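Local coordinates for protein catechol 1,2-dioxygenase (Pseudomonas putida, PDB 2AZQ) that probably catalyses the iron(III)-dependent intradiol cleavage of catechol by dioxygen to cis,cis-muconate, a step of the beta-ketoadipate pathway, at residues A[224-229]-A[286-291]. Numbering follows the deposited sequence.
Sequences FFISAF and FDFRLQ. Unlike the reference sequence in segment 224-229: Phe-229 (reference Pro).
Phe-288 reaches from strand 281-289 toward Ile-226 and Phe-224 of strand 217-227, and its path shows how two strands of one beta fold can join through side chains alone. Phe-288 CB starts 3.8 Å from Ile-226 CD1. With CG anti to the carbonyl carbon (chi1 -52°), the Phe-288 ring then slides beneath that methyl, which lies over one face in a CH-pi arrangement, modelled closer than a C-H can sit and so of doubtful spacing; over the opposite face CD2 of Phe-286, from its own segment, lies toward the rim. Farther out, Phe-288 CE2 comes within 3.9 Å of Phe-224 CG. At the tip, Phe-288 CZ stands over the middle of the Phe-224 ring, 3.4 Å above its plane. The Phe-224 and Phe-288 rings meet edge-to-face but tilted, their planes at 52°. Leu-290 splits its branches: Leu-290 CD2 meets Ile-226 CG2 at 3.8 Å, and Leu-290 CD1 faces Ala-228 CB at 4.1 Å. Strand 234-240 borders the same layer, with Ile-238 against Phe-224 and Thr-236 against Phe-288. Every link across the two segments is apolar, implying cohesion by dispersion and exclusion of water in the dioxygenase beta core, the Phe-224 side chain being about 6 Å from that of the iron ligand His-223.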
loop_
_atom_site.group_PDB
_atom_site.type_symbol
_atom_site.label_atom_id
_atom_site.label_comp_id
_atom_site.label_asym_id
_atom_site.label_seq_id
_atom_site.Cartn_x
_atom_site.Cartn_y
_atom_site.Cartn_z
ATOM N N PHE A 224 18.558 -19.449 1.149
ATOM C CA PHE A 224 19.994 -19.210 1.244
ATOM C C PHE A 224 20.477 -17.893 0.712
ATOM O O PHE A 224 20.000 -17.394 -0.314
ATOM C CB PHE A 224 20.840 -20.263 0.517
ATOM C CG PHE A 224 20.723 -21.631 1.076
ATOM C CD1 PHE A 224 19.696 -22.469 0.673
ATOM C CD2 PHE A 224 21.660 -22.096 1.997
ATOM C CE1 PHE A 224 19.604 -23.754 1.165
ATOM C CE2 PHE A 224 21.575 -23.374 2.496
ATOM C CZ PHE A 224 20.543 -24.213 2.075
ATOM N N PHE A 225 21.439 -17.341 1.438
ATOM C CA PHE A 225 22.145 -16.115 1.063
ATOM C C PHE A 225 23.565 -16.688 1.060
ATOM O O PHE A 225 24.028 -17.192 2.083
ATOM C CB PHE A 225 22.029 -15.046 2.145
ATOM C CG PHE A 225 20.965 -14.039 1.899
ATOM C CD1 PHE A 225 20.603 -13.147 2.904
ATOM C CD2 PHE A 225 20.332 -13.955 0.681
ATOM C CE1 PHE A 225 19.611 -12.180 2.696
ATOM C CE2 PHE A 225 19.336 -12.985 0.474
ATOM C CZ PHE A 225 18.981 -12.101 1.486
ATOM N N ILE A 226 24.220 -16.671 -0.090
ATOM C CA ILE A 226 25.559 -17.226 -0.186
ATOM C C ILE A 226 26.477 -16.182 -0.799
ATOM O O ILE A 226 26.183 -15.573 -1.834
ATOM C CB ILE A 226 25.530 -18.564 -0.971
ATOM C CG1 ILE A 226 24.524 -19.491 -0.263
ATOM C CG2 ILE A 226 26.915 -19.223 -0.984
ATOM C CD1 ILE A 226 24.664 -20.968 -0.467
ATOM N N SER A 227 27.594 -15.958 -0.130
ATOM C CA SER A 227 28.498 -14.938 -0.574
ATOM C C SER A 227 29.892 -15.245 -0.093
ATOM O O SER A 227 30.064 -15.881 0.925
ATOM C CB SER A 227 27.991 -13.580 -0.064
ATOM O OG SER A 227 27.720 -13.617 1.328
ATOM N N ALA A 228 30.880 -14.817 -0.865
ATOM C CA ALA A 228 32.278 -15.059 -0.554
ATOM C C ALA A 228 33.152 -13.947 -1.114
ATOM O O ALA A 228 32.947 -13.473 -2.239
ATOM C CB ALA A 228 32.727 -16.424 -1.123
ATOM N N PHE A 229 34.123 -13.529 -0.306
ATOM C CA PHE A 229 35.046 -12.472 -0.689
ATOM C C PHE A 229 35.455 -12.671 -2.144
ATOM O O PHE A 229 36.016 -13.708 -2.499
ATOM C CB PHE A 229 36.259 -12.559 0.205
ATOM C CG PHE A 229 35.923 -12.580 1.658
ATOM C CD1 PHE A 229 34.940 -13.450 2.146
ATOM C CD2 PHE A 229 36.594 -11.736 2.563
ATOM C CE1 PHE A 229 34.621 -13.482 3.531
ATOM C CE2 PHE A 229 36.291 -11.749 3.943
ATOM C CZ PHE A 229 35.300 -12.626 4.430
ATOM N N PHE A 286 23.505 -30.607 -0.951
ATOM C CA PHE A 286 23.332 -29.682 -2.044
ATOM C C PHE A 286 24.512 -28.705 -2.016
ATOM O O PHE A 286 24.873 -28.195 -0.947
ATOM C CB PHE A 286 21.999 -28.949 -1.857
ATOM C CG PHE A 286 21.537 -28.216 -3.055
ATOM C CD1 PHE A 286 20.545 -28.749 -3.864
ATOM C CD2 PHE A 286 22.105 -26.984 -3.398
ATOM C CE1 PHE A 286 20.113 -28.060 -5.015
ATOM C CE2 PHE A 286 21.682 -26.285 -4.551
ATOM C CZ PHE A 286 20.685 -26.827 -5.359
ATOM N N ASP A 287 25.105 -28.480 -3.194
ATOM C CA ASP A 287 26.242 -27.574 -3.367
ATOM C C ASP A 287 25.862 -26.333 -4.156
ATOM O O ASP A 287 25.033 -26.363 -5.075
ATOM C CB ASP A 287 27.380 -28.238 -4.137
ATOM C CG ASP A 287 27.832 -29.527 -3.518
ATOM O OD1 ASP A 287 28.265 -29.513 -2.348
ATOM O OD2 ASP A 287 27.759 -30.555 -4.222
ATOM N N PHE A 288 26.511 -25.234 -3.817
ATOM C CA PHE A 288 26.247 -23.993 -4.512
ATOM C C PHE A 288 27.516 -23.661 -5.234
ATOM O O PHE A 288 28.605 -23.843 -4.692
ATOM C CB PHE A 288 25.881 -22.908 -3.514
ATOM C CG PHE A 288 24.787 -23.312 -2.590
ATOM C CD1 PHE A 288 25.062 -24.105 -1.479
ATOM C CD2 PHE A 288 23.463 -22.929 -2.851
ATOM C CE1 PHE A 288 24.028 -24.509 -0.634
ATOM C CE2 PHE A 288 22.418 -23.333 -2.008
ATOM C CZ PHE A 288 22.696 -24.120 -0.898
ATOM N N ARG A 289 27.360 -23.228 -6.477
ATOM C CA ARG A 289 28.480 -22.869 -7.323
ATOM C C ARG A 289 28.299 -21.376 -7.582
ATOM O O ARG A 289 27.262 -20.967 -8.106
ATOM C CB ARG A 289 28.400 -23.681 -8.619
ATOM C CG ARG A 289 29.569 -23.455 -9.543
ATOM C CD ARG A 289 29.580 -24.377 -10.710
ATOM N NE ARG A 289 30.881 -24.237 -11.344
ATOM C CZ ARG A 289 31.320 -24.945 -12.390
ATOM N NH1 ARG A 289 30.554 -25.881 -12.960
ATOM N NH2 ARG A 289 32.552 -24.726 -12.860
ATOM N N LEU A 290 29.282 -20.563 -7.197
ATOM C CA LEU A 290 29.178 -19.109 -7.375
ATOM C C LEU A 290 29.889 -18.591 -8.615
ATOM O O LEU A 290 30.578 -19.323 -9.316
ATOM C CB LEU A 290 29.731 -18.353 -6.157
ATOM C CG LEU A 290 29.206 -18.648 -4.749
ATOM C CD1 LEU A 290 29.986 -17.832 -3.753
ATOM C CD2 LEU A 290 27.735 -18.319 -4.629
ATOM N N GLN A 291 29.708 -17.303 -8.866
ATOM C CA GLN A 291 30.307 -16.637 -10.002
ATOM C C GLN A 291 31.375 -15.671 -9.560
ATOM O O GLN A 291 31.328 -15.137 -8.440
ATOM C CB GLN A 291 29.249 -15.854 -10.755
ATOM C CG GLN A 291 28.203 -16.700 -11.451
ATOM C CD GLN A 291 27.149 -15.844 -12.140
ATOM O OE1 GLN A 291 27.464 -14.814 -12.727
ATOM N NE2 GLN A 291 25.899 -16.275 -12.081
#